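Local coordinates for protein GH26A (Muricauda sp. MAR_2010_75, PDB 6Q75) that probably hydrolyses beta-1,4-mannosidic bonds in mannan-type polysaccharides, at residues A[138-141]-A[142-145]; A[222-226]-A[227-231]; A[299-302]-A[303-306]. All coordinates share one frame; numbering follows the deposited sequence.

Interaction 1 of 3, residues A[138-141]-A[142-145]; sequences MLTP and GTEL
Thr-140 and Thr-143 close a type II beta turn whose two corners are Pro-141 and Gly-142, an example of how a chain passes from one helix to the next in very few residues. The compact part is the mouth of the turn. Here Thr-143 N donates to Thr-140 O at 3.3 Å, with a nearly straight angle of 165° at the hydrogen. The two threonine side chains cross at about a right angle, CG2 of Thr-143 coming within 4.0 Å of CB of Thr-140. Thr-143 is the N-cap of helix 144-165: with OG1 set between the backbone N and the carbonyl carbon (chi1 68°), it bonds to Phe-146 N and also to Asp-137 O. Thr-140 OG1 turns back to Asp-136 O. The Pro-141/Gly-142 corner is the solvent side; a CB on Gly-142 would collide with Pro-141 O, and its positive phi suits a residue without a side chain. Met-138 CB and Leu-145 CB meet only widely, at 4.4 Å, although Met-138 is buried by other residues. The turn thus joins helix 132-138 to helix 144-165, with Met-138 packed on Trp-149 of the latter and on Leu-197 of helix 194-208.

Interaction 2 of 3, residues A[222-226]-A[227-231]; sequences GPRDI and PGDQA
Arg-224 and Ala-231 form an antiparallel hydrogen-bonded pair at the base of a small surface loop, a local chain reversal in the connection that leads from strand 214-221 to strand 246-251. Each backbone nitrogen of the pair reaches the other residue's carbonyl: Arg-224 N to Ala-231 O, and Ala-231 N to Arg-224 O, both at 2.9 Å. At the tip, a type II turn runs from Ile-226 to Asp-229, and Asp-229 N returns to Ile-226 O from 36° above the carbonyl plane. The Arg-224 side chain works as a brace. Its CG sits between the backbone N and the carbonyl carbon (chi1 64°) and the chain bends at chi2, which brings the guanidinium across to Asp-229. NE points almost straight down the C=O of Asp-229 at 2.9 Å from the O, while NH2 makes a salt bridge of 2.9 Å with Asp-229 OD1. This side-on grip holds a carbonyl and a carboxylate at once; both acceptors lie near the guanidinium plane, although the carboxylate is turned 68° from it. The protein is a (beta/alpha)8 barrel, as its family implies, and this loop follows the C-terminal end of a barrel strand, the end that carries the active site in such enzymes. A leucine in place of Arg-224 would probably leave the Asp-229 carboxylate without its charged mate and the loop without its cross-brace. Trp-182 touches both partners of the salt bridge. Across the loop, Gln-230 CG lies 3.4 Å from Asp-225 OD1. Ala-231 CB tucks in 3.6 Å from Gly-222 O.

Interaction 3 of 3, residues A[299-302]-A[303-306]; sequences WSNW and IETA
Asn-301 and Glu-304 illustrate how a strand can hand over to a short helix through backbone and side chain together. The backbone bonds come first. Asn-301 O accepts from two nitrogens, Glu-304 N and Thr-305 N, each at 2.9 Å; the Thr-305 N-H lies in the carbonyl plane, whereas that of Glu-304 stands well above it. Trp-302 O takes Ala-306 N at 3.0 Å and also Asn-307 ND2, and Ser-300 O receives Ile-303 N. Within 299-302 itself, a type II' turn bends the chain beyond strand 293-299. That strand is the eighth of the (beta/alpha)8 barrel, and Trp-299, where the chain comes off it, stacks on His-51 and borders a pocket consistent with a sugar-binding site.

The polar side-chain contacts centre on the Asn-301 amide. With CG anti to the backbone N (chi1 -158°), ND2 is carried out to Glu-304 OE2 at 3.3 Å, a straight bond that nevertheless arrives 60° out of the carboxylate plane, the two flat groups being turned 75° apart. Lys-63 makes a second tie to both residues, bonding to Asn-301 OD1 and forming a salt bridge with Glu-304 OE1, which would be expected to hold amide and carboxylate in these rotations. Thr-305 CG2 lies alongside, 3.5 Å from Asn-301 ND2.

Over one face of the Trp-302 indole lies Thr-305 OG1, displaced toward the rim, while Ala-306 CB comes to 3.7 Å from Trp-302 CD1. Tyr-252 also meets the Trp-302 indole edge-to-face, and Ile-303 turns away to pack on Lys-63 and Ile-67 of helix 59-68.

Overall arrangement
The three local contacts follow one another along the chain, and none touches another. Interaction 1 is the most remote, its centre about 26 Å from that of the chain and about 39 Å from the centre of interaction 3, on the opposite side of the protein. From interaction 2 it is about 30 Å between centres and 18 Å between nearest atoms. Interactions 2 and 3 come nearer, about 11 Å between nearest atoms and 23 Å between centres; both follow C-terminal ends of barrel strands, whereas 138-145 links two helices. At interaction 3, Tris and glycerol, probably from the crystallisation liquor, each lie about 3 Å from the Trp-299 side chain and may mark a pocket.

Interaction 1 of 3, residues A[138-141]-A[142-145]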
ATOM      1  N   MET A 138       0.904 -23.559  -1.462  1.00 26.29           N
ATOM      2  CA  MET A 138       1.266 -22.361  -2.199  1.00 25.50           C
ATOM      3  C   MET A 138       2.670 -21.893  -1.829  1.00 24.77           C
ATOM      4  O   MET A 138       3.324 -21.223  -2.625  1.00 24.52           O
ATOM      5  CB  MET A 138       0.254 -21.261  -1.849  1.00 24.03           C
ATOM      6  CG  MET A 138       0.647 -19.847  -2.232  1.00 23.07           C
ATOM      7  SD  MET A 138      -0.425 -18.622  -1.411  1.00 26.93           S
ATOM      8  CE  MET A 138       0.336 -18.602   0.215  1.00 26.71           C
ATOM      9  N   LEU A 139       3.167 -22.277  -0.657  1.00 24.96           N
ATOM     10  CA  LEU A 139       4.497 -21.890  -0.213  1.00 28.18           C
ATOM     11  C   LEU A 139       5.497 -23.015  -0.387  1.00 30.23           C
ATOM     12  O   LEU A 139       6.556 -22.989   0.242  1.00 31.56           O
ATOM     13  CB  LEU A 139       4.464 -21.450   1.247  1.00 24.38           C
ATOM     14  CG  LEU A 139       3.524 -20.276   1.476  1.00 23.26           C
ATOM     15  CD1 LEU A 139       3.459 -19.914   2.964  1.00 26.56           C
ATOM     16  CD2 LEU A 139       3.993 -19.097   0.650  1.00 23.76           C
ATOM     17  N   THR A 140       5.151 -24.019  -1.180  1.00 26.90           N
ATOM     18  CA  THR A 140       6.008 -25.189  -1.384  1.00 28.17           C
ATOM     19  C   THR A 140       6.328 -25.366  -2.860  1.00 30.74           C
ATOM     20  O   THR A 140       5.477 -25.859  -3.623  1.00 32.04           O
ATOM     21  CB  THR A 140       5.333 -26.446  -0.848  1.00 31.74           C
ATOM     22  OG1 THR A 140       5.065 -26.287   0.552  1.00 34.91           O
ATOM     23  CG2 THR A 140       6.269 -27.654  -1.047  1.00 35.61           C
ATOM     24  N   PRO A 141       7.521 -24.992  -3.319  1.00 32.38           N
ATOM     25  CA  PRO A 141       7.879 -25.252  -4.720  1.00 33.70           C
ATOM     26  C   PRO A 141       7.584 -26.688  -5.139  1.00 34.45           C
ATOM     27  O   PRO A 141       7.748 -27.637  -4.366  1.00 35.51           O
ATOM     28  CB  PRO A 141       9.380 -24.944  -4.754  1.00 36.33           C
ATOM     29  CG  PRO A 141       9.515 -23.842  -3.725  1.00 34.00           C
ATOM     30  CD  PRO A 141       8.569 -24.233  -2.613  1.00 33.47           C
ATOM     31  N   GLY A 142       7.079 -26.839  -6.363  1.00 32.87           N
ATOM     32  CA  GLY A 142       6.739 -28.131  -6.912  1.00 33.47           C
ATOM     33  C   GLY A 142       5.254 -28.449  -6.918  1.00 35.58           C
ATOM     34  O   GLY A 142       4.827 -29.313  -7.698  1.00 35.92           O
ATOM     35  N   THR A 143       4.455 -27.788  -6.071  1.00 35.39           N
ATOM     36  CA  THR A 143       3.031 -28.091  -6.056  1.00 32.21           C
ATOM     37  C   THR A 143       2.290 -27.324  -7.149  1.00 31.09           C
ATOM     38  O   THR A 143       2.774 -26.327  -7.696  1.00 30.39           O
ATOM     39  CB  THR A 143       2.394 -27.735  -4.708  1.00 31.60           C
ATOM     40  OG1 THR A 143       2.418 -26.313  -4.559  1.00 32.21           O
ATOM     41  CG2 THR A 143       3.135 -28.381  -3.545  1.00 31.09           C
ATOM     42  N   GLU A 144       1.062 -27.774  -7.417  1.00 32.86           N
ATOM     43  CA  GLU A 144       0.212 -27.057  -8.356  1.00 34.50           C
ATOM     44  C   GLU A 144      -0.107 -25.655  -7.845  1.00 31.16           C
ATOM     45  O   GLU A 144      -0.129 -24.692  -8.617  1.00 30.57           O
ATOM     46  CB  GLU A 144      -1.078 -27.835  -8.603  1.00 43.02           C
ATOM     47  CG  GLU A 144      -1.957 -27.200  -9.676  1.00 49.26           C
ATOM     48  CD  GLU A 144      -3.373 -27.747  -9.688  1.00 55.27           C
ATOM     49  OE1 GLU A 144      -3.992 -27.826  -8.606  1.00 57.50           O
ATOM     50  OE2 GLU A 144      -3.865 -28.092 -10.779  1.00 57.91           O
ATOM     51  N   LEU A 145      -0.357 -25.511  -6.552  1.00 30.08           N
ATOM     52  CA  LEU A 145      -0.718 -24.177  -6.085  1.00 27.68           C
ATOM     53  C   LEU A 145       0.469 -23.219  -6.083  1.00 26.86           C
ATOM     54  O   LEU A 145       0.287 -22.015  -6.305  1.00 27.11           O
ATOM     55  CB  LEU A 145      -1.361 -24.225  -4.694  1.00 27.25           C
ATOM     56  CG  LEU A 145      -2.765 -24.835  -4.693  1.00 33.29           C
ATOM     57  CD1 LEU A 145      -3.355 -24.831  -3.290  1.00 32.13           C
ATOM     58  CD2 LEU A 145      -3.681 -24.146  -5.692  1.00 31.64           C
TER

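Interaction 2 of 3, residues A[222-226]-A[227-231]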
ATOM      1  N   GLY A 222      -5.308  -1.347  11.582  1.00 19.42           N
ATOM      2  CA  GLY A 222      -5.420  -1.086  12.998  1.00 20.08           C
ATOM      3  C   GLY A 222      -6.006  -2.278  13.745  1.00 22.28           C
ATOM      4  O   GLY A 222      -7.013  -2.860  13.319  1.00 22.99           O
ATOM      5  N   PRO A 223      -5.384  -2.684  14.854  1.00 21.69           N
ATOM      6  CA  PRO A 223      -5.861  -3.881  15.565  1.00 23.19           C
ATOM      7  C   PRO A 223      -7.215  -3.665  16.225  1.00 23.40           C
ATOM      8  O   PRO A 223      -7.549  -2.561  16.655  1.00 23.01           O
ATOM      9  CB  PRO A 223      -4.782  -4.130  16.622  1.00 28.93           C
ATOM     10  CG  PRO A 223      -3.540  -3.370  16.105  1.00 29.66           C
ATOM     11  CD  PRO A 223      -4.127  -2.158  15.424  1.00 26.16           C
ATOM     12  N   ARG A 224      -7.988  -4.750  16.333  1.00 20.32           N
ATOM     13  CA  ARG A 224      -9.273  -4.672  17.024  1.00 24.81           C
ATOM     14  C   ARG A 224      -9.727  -6.077  17.384  1.00 23.55           C
ATOM     15  O   ARG A 224      -9.400  -7.031  16.685  1.00 23.84           O
ATOM     16  CB  ARG A 224     -10.340  -3.995  16.154  1.00 28.78           C
ATOM     17  CG  ARG A 224     -10.671  -4.783  14.901  1.00 29.41           C
ATOM     18  CD  ARG A 224     -10.921  -3.866  13.764  1.00 31.92           C
ATOM     19  NE  ARG A 224     -11.623  -4.498  12.651  1.00 29.42           N
ATOM     20  CZ  ARG A 224     -11.809  -3.890  11.491  1.00 28.38           C
ATOM     21  NH1 ARG A 224     -11.331  -2.664  11.328  1.00 30.29           N
ATOM     22  NH2 ARG A 224     -12.456  -4.491  10.503  1.00 29.13           N
ATOM     23  N   ASP A 225     -10.533  -6.208  18.433  1.00 22.26           N
ATOM     24  CA  ASP A 225     -11.021  -7.530  18.798  1.00 23.93           C
ATOM     25  C   ASP A 225     -12.532  -7.527  18.716  1.00 22.13           C
ATOM     26  O   ASP A 225     -13.203  -7.682  19.715  1.00 22.92           O
ATOM     27  CB  ASP A 225     -10.541  -7.967  20.170  1.00 31.33           C
ATOM     28  CG  ASP A 225     -10.785  -9.454  20.415  1.00 37.16           C
ATOM     29  OD1 ASP A 225     -11.389 -10.137  19.546  1.00 41.36           O
ATOM     30  OD2 ASP A 225     -10.395  -9.953  21.482  1.00 42.73           O
ATOM     31  N   ILE A 226     -13.046  -7.367  17.513  1.00 20.16           N
ATOM     32  CA  ILE A 226     -14.485  -7.386  17.258  1.00 20.32           C
ATOM     33  C   ILE A 226     -14.850  -8.777  16.758  1.00 21.16           C
ATOM     34  O   ILE A 226     -14.201  -9.271  15.827  1.00 21.69           O
ATOM     35  CB  ILE A 226     -14.869  -6.315  16.223  1.00 20.56           C
ATOM     36  CG1 ILE A 226     -14.543  -4.908  16.750  1.00 22.64           C
ATOM     37  CG2 ILE A 226     -16.342  -6.432  15.821  1.00 20.96           C
ATOM     38  CD1 ILE A 226     -14.292  -3.918  15.628  1.00 23.85           C
ATOM     39  N   PRO A 227     -15.859  -9.436  17.333  1.00 20.51           N
ATOM     40  CA  PRO A 227     -16.263 -10.772  16.849  1.00 22.40           C
ATOM     41  C   PRO A 227     -16.498 -10.799  15.342  1.00 22.90           C
ATOM     42  O   PRO A 227     -17.123  -9.906  14.768  1.00 21.56           O
ATOM     43  CB  PRO A 227     -17.553 -11.053  17.625  1.00 23.01           C
ATOM     44  CG  PRO A 227     -17.391 -10.251  18.903  1.00 23.37           C
ATOM     45  CD  PRO A 227     -16.655  -8.995  18.491  1.00 19.43           C
ATOM     46  N   GLY A 228     -15.939 -11.815  14.691  1.00 22.63           N
ATOM     47  CA  GLY A 228     -16.035 -11.958  13.250  1.00 27.41           C
ATOM     48  C   GLY A 228     -15.252 -10.953  12.439  1.00 26.98           C
ATOM     49  O   GLY A 228     -15.310 -10.998  11.201  1.00 26.68           O
ATOM     50  N   ASP A 229     -14.496 -10.058  13.090  1.00 20.55           N
ATOM     51  CA  ASP A 229     -13.896  -8.931  12.398  1.00 17.86           C
ATOM     52  C   ASP A 229     -12.599  -8.499  13.078  1.00 17.85           C
ATOM     53  O   ASP A 229     -12.277  -7.306  13.088  1.00 22.06           O
ATOM     54  CB  ASP A 229     -14.920  -7.768  12.345  1.00 27.27           C
ATOM     55  CG  ASP A 229     -14.596  -6.709  11.297  1.00 35.09           C
ATOM     56  OD1 ASP A 229     -13.849  -6.987  10.339  1.00 35.68           O
ATOM     57  OD2 ASP A 229     -15.145  -5.583  11.420  1.00 38.01           O
ATOM     58  N   GLN A 230     -11.830  -9.454  13.621  1.00 19.60           N
ATOM     59  CA  GLN A 230     -10.629  -9.127  14.379  1.00 19.58           C
ATOM     60  C   GLN A 230      -9.451  -8.765  13.477  1.00 21.19           C
ATOM     61  O   GLN A 230      -9.318  -9.229  12.330  1.00 19.69           O
ATOM     62  CB  GLN A 230     -10.219 -10.297  15.287  1.00 20.00           C
ATOM     63  CG  GLN A 230     -11.311 -10.780  16.247  1.00 23.00           C
ATOM     64  CD  GLN A 230     -12.166 -11.919  15.665  1.00 25.71           C
ATOM     65  OE1 GLN A 230     -12.252 -12.112  14.443  1.00 23.44           O
ATOM     66  NE2 GLN A 230     -12.795 -12.673  16.548  1.00 25.89           N
ATOM     67  N   ALA A 231      -8.572  -7.946  14.033  1.00 18.36           N
ATOM     68  CA  ALA A 231      -7.256  -7.703  13.461  1.00 17.82           C
ATOM     69  C   ALA A 231      -6.254  -7.759  14.601  1.00 18.31           C
ATOM     70  O   ALA A 231      -6.390  -7.047  15.609  1.00 18.98           O
ATOM     71  CB  ALA A 231      -7.184  -6.369  12.710  1.00 19.15           C
TER

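Interaction 3 of 3, residues A[299-302]-A[303-306]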
ATOM      1  N   TRP A 299      -9.409   6.600   0.744  1.00 15.66           N
ATOM      2  CA  TRP A 299      -9.926   5.500  -0.070  1.00 16.25           C
ATOM      3  C   TRP A 299     -11.018   6.011  -0.999  1.00 18.44           C
ATOM      4  O   TRP A 299     -12.151   6.209  -0.575  1.00 19.26           O
ATOM      5  CB  TRP A 299     -10.470   4.392   0.819  1.00 16.27           C
ATOM      6  CG  TRP A 299     -10.819   3.171  -0.006  1.00 16.66           C
ATOM      7  CD1 TRP A 299     -12.055   2.796  -0.437  1.00 20.05           C
ATOM      8  CD2 TRP A 299      -9.892   2.226  -0.560  1.00 16.89           C
ATOM      9  NE1 TRP A 299     -11.964   1.635  -1.181  1.00 20.24           N
ATOM     10  CE2 TRP A 299     -10.643   1.274  -1.277  1.00 19.28           C
ATOM     11  CE3 TRP A 299      -8.500   2.073  -0.485  1.00 19.52           C
ATOM     12  CZ2 TRP A 299     -10.044   0.186  -1.942  1.00 19.33           C
ATOM     13  CZ3 TRP A 299      -7.915   1.001  -1.137  1.00 19.42           C
ATOM     14  CH2 TRP A 299      -8.687   0.072  -1.859  1.00 21.47           C
ATOM     15  N   SER A 300     -10.696   6.185  -2.280  1.00 17.53           N
ATOM     16  CA  SER A 300     -11.706   6.539  -3.283  1.00 17.16           C
ATOM     17  C   SER A 300     -12.749   7.547  -2.821  1.00 17.78           C
ATOM     18  O   SER A 300     -12.392   8.671  -2.468  1.00 18.50           O
ATOM     19  CB  SER A 300     -12.378   5.273  -3.789  1.00 17.41           C
ATOM     20  OG  SER A 300     -11.358   4.476  -4.431  1.00 17.42           O
ATOM     21  N   ASN A 301     -14.041   7.191  -2.860  1.00 18.15           N
ATOM     22  CA  ASN A 301     -15.033   8.239  -2.607  1.00 18.20           C
ATOM     23  C   ASN A 301     -15.223   8.534  -1.132  1.00 17.89           C
ATOM     24  O   ASN A 301     -16.094   9.349  -0.797  1.00 19.98           O
ATOM     25  CB  ASN A 301     -16.403   7.911  -3.237  1.00 20.96           C
ATOM     26  CG  ASN A 301     -17.267   9.177  -3.448  1.00 23.33           C
ATOM     27  OD1 ASN A 301     -16.760  10.214  -3.872  1.00 23.81           O
ATOM     28  ND2 ASN A 301     -18.566   9.089  -3.136  1.00 24.61           N
ATOM     29  N   TRP A 302     -14.435   7.931  -0.235  1.00 17.24           N
ATOM     30  CA  TRP A 302     -14.456   8.398   1.149  1.00 18.60           C
ATOM     31  C   TRP A 302     -13.995   9.847   1.237  1.00 19.33           C
ATOM     32  O   TRP A 302     -14.294  10.530   2.226  1.00 17.48           O
ATOM     33  CB  TRP A 302     -13.601   7.489   2.031  1.00 19.69           C
ATOM     34  CG  TRP A 302     -14.306   6.275   2.598  1.00 18.83           C
ATOM     35  CD1 TRP A 302     -14.515   5.998   3.917  1.00 19.63           C
ATOM     36  CD2 TRP A 302     -14.891   5.174   1.866  1.00 23.64           C
ATOM     37  NE1 TRP A 302     -15.188   4.808   4.061  1.00 21.41           N
ATOM     38  CE2 TRP A 302     -15.430   4.279   2.817  1.00 24.72           C
ATOM     39  CE3 TRP A 302     -15.018   4.871   0.509  1.00 22.09           C
ATOM     40  CZ2 TRP A 302     -16.078   3.096   2.450  1.00 24.31           C
ATOM     41  CZ3 TRP A 302     -15.656   3.698   0.144  1.00 21.57           C
ATOM     42  CH2 TRP A 302     -16.182   2.826   1.113  1.00 24.08           C
ATOM     43  N   ILE A 303     -13.327  10.352   0.197  1.00 19.03           N
ATOM     44  CA  ILE A 303     -12.954  11.760   0.158  1.00 20.01           C
ATOM     45  C   ILE A 303     -14.195  12.644   0.249  1.00 20.32           C
ATOM     46  O   ILE A 303     -14.120  13.776   0.721  1.00 21.81           O
ATOM     47  CB  ILE A 303     -12.111  12.063  -1.103  1.00 22.64           C
ATOM     48  CG1 ILE A 303     -11.453  13.449  -1.016  1.00 21.46           C
ATOM     49  CG2 ILE A 303     -12.961  11.967  -2.365  1.00 23.60           C
ATOM     50  CD1 ILE A 303     -10.460  13.616   0.171  1.00 19.56           C
ATOM     51  N   GLU A 304     -15.351  12.134  -0.175  1.00 20.85           N
ATOM     52  CA  GLU A 304     -16.631  12.832  -0.105  1.00 24.11           C
ATOM     53  C   GLU A 304     -17.547  12.282   0.976  1.00 24.35           C
ATOM     54  O   GLU A 304     -18.178  13.058   1.703  1.00 24.34           O
ATOM     55  CB  GLU A 304     -17.321  12.738  -1.476  1.00 28.36           C
ATOM     56  CG  GLU A 304     -18.829  12.950  -1.515  1.00 30.07           C
ATOM     57  CD  GLU A 304     -19.365  12.866  -2.947  1.00 34.89           C
ATOM     58  OE1 GLU A 304     -19.002  13.744  -3.767  1.00 37.48           O
ATOM     59  OE2 GLU A 304     -20.149  11.935  -3.257  1.00 34.72           O
ATOM     60  N   THR A 305     -17.604  10.958   1.147  1.00 23.42           N
ATOM     61  CA  THR A 305     -18.593  10.403   2.067  1.00 24.72           C
ATOM     62  C   THR A 305     -18.136  10.413   3.521  1.00 22.99           C
ATOM     63  O   THR A 305     -18.982  10.338   4.420  1.00 24.88           O
ATOM     64  CB  THR A 305     -18.958   8.976   1.652  1.00 25.18           C
ATOM     65  OG1 THR A 305     -17.802   8.155   1.770  1.00 21.01           O
ATOM     66  CG2 THR A 305     -19.438   8.943   0.210  1.00 26.18           C
ATOM     67  N   ALA A 306     -16.832  10.487   3.781  1.00 20.43           N
ATOM     68  CA  ALA A 306     -16.314  10.435   5.139  1.00 20.87           C
ATOM     69  C   ALA A 306     -15.678  11.745   5.569  1.00 22.01           C
ATOM     70  O   ALA A 306     -15.071  11.802   6.643  1.00 22.88           O
ATOM     71  CB  ALA A 306     -15.279   9.309   5.278  1.00 20.20           C
TER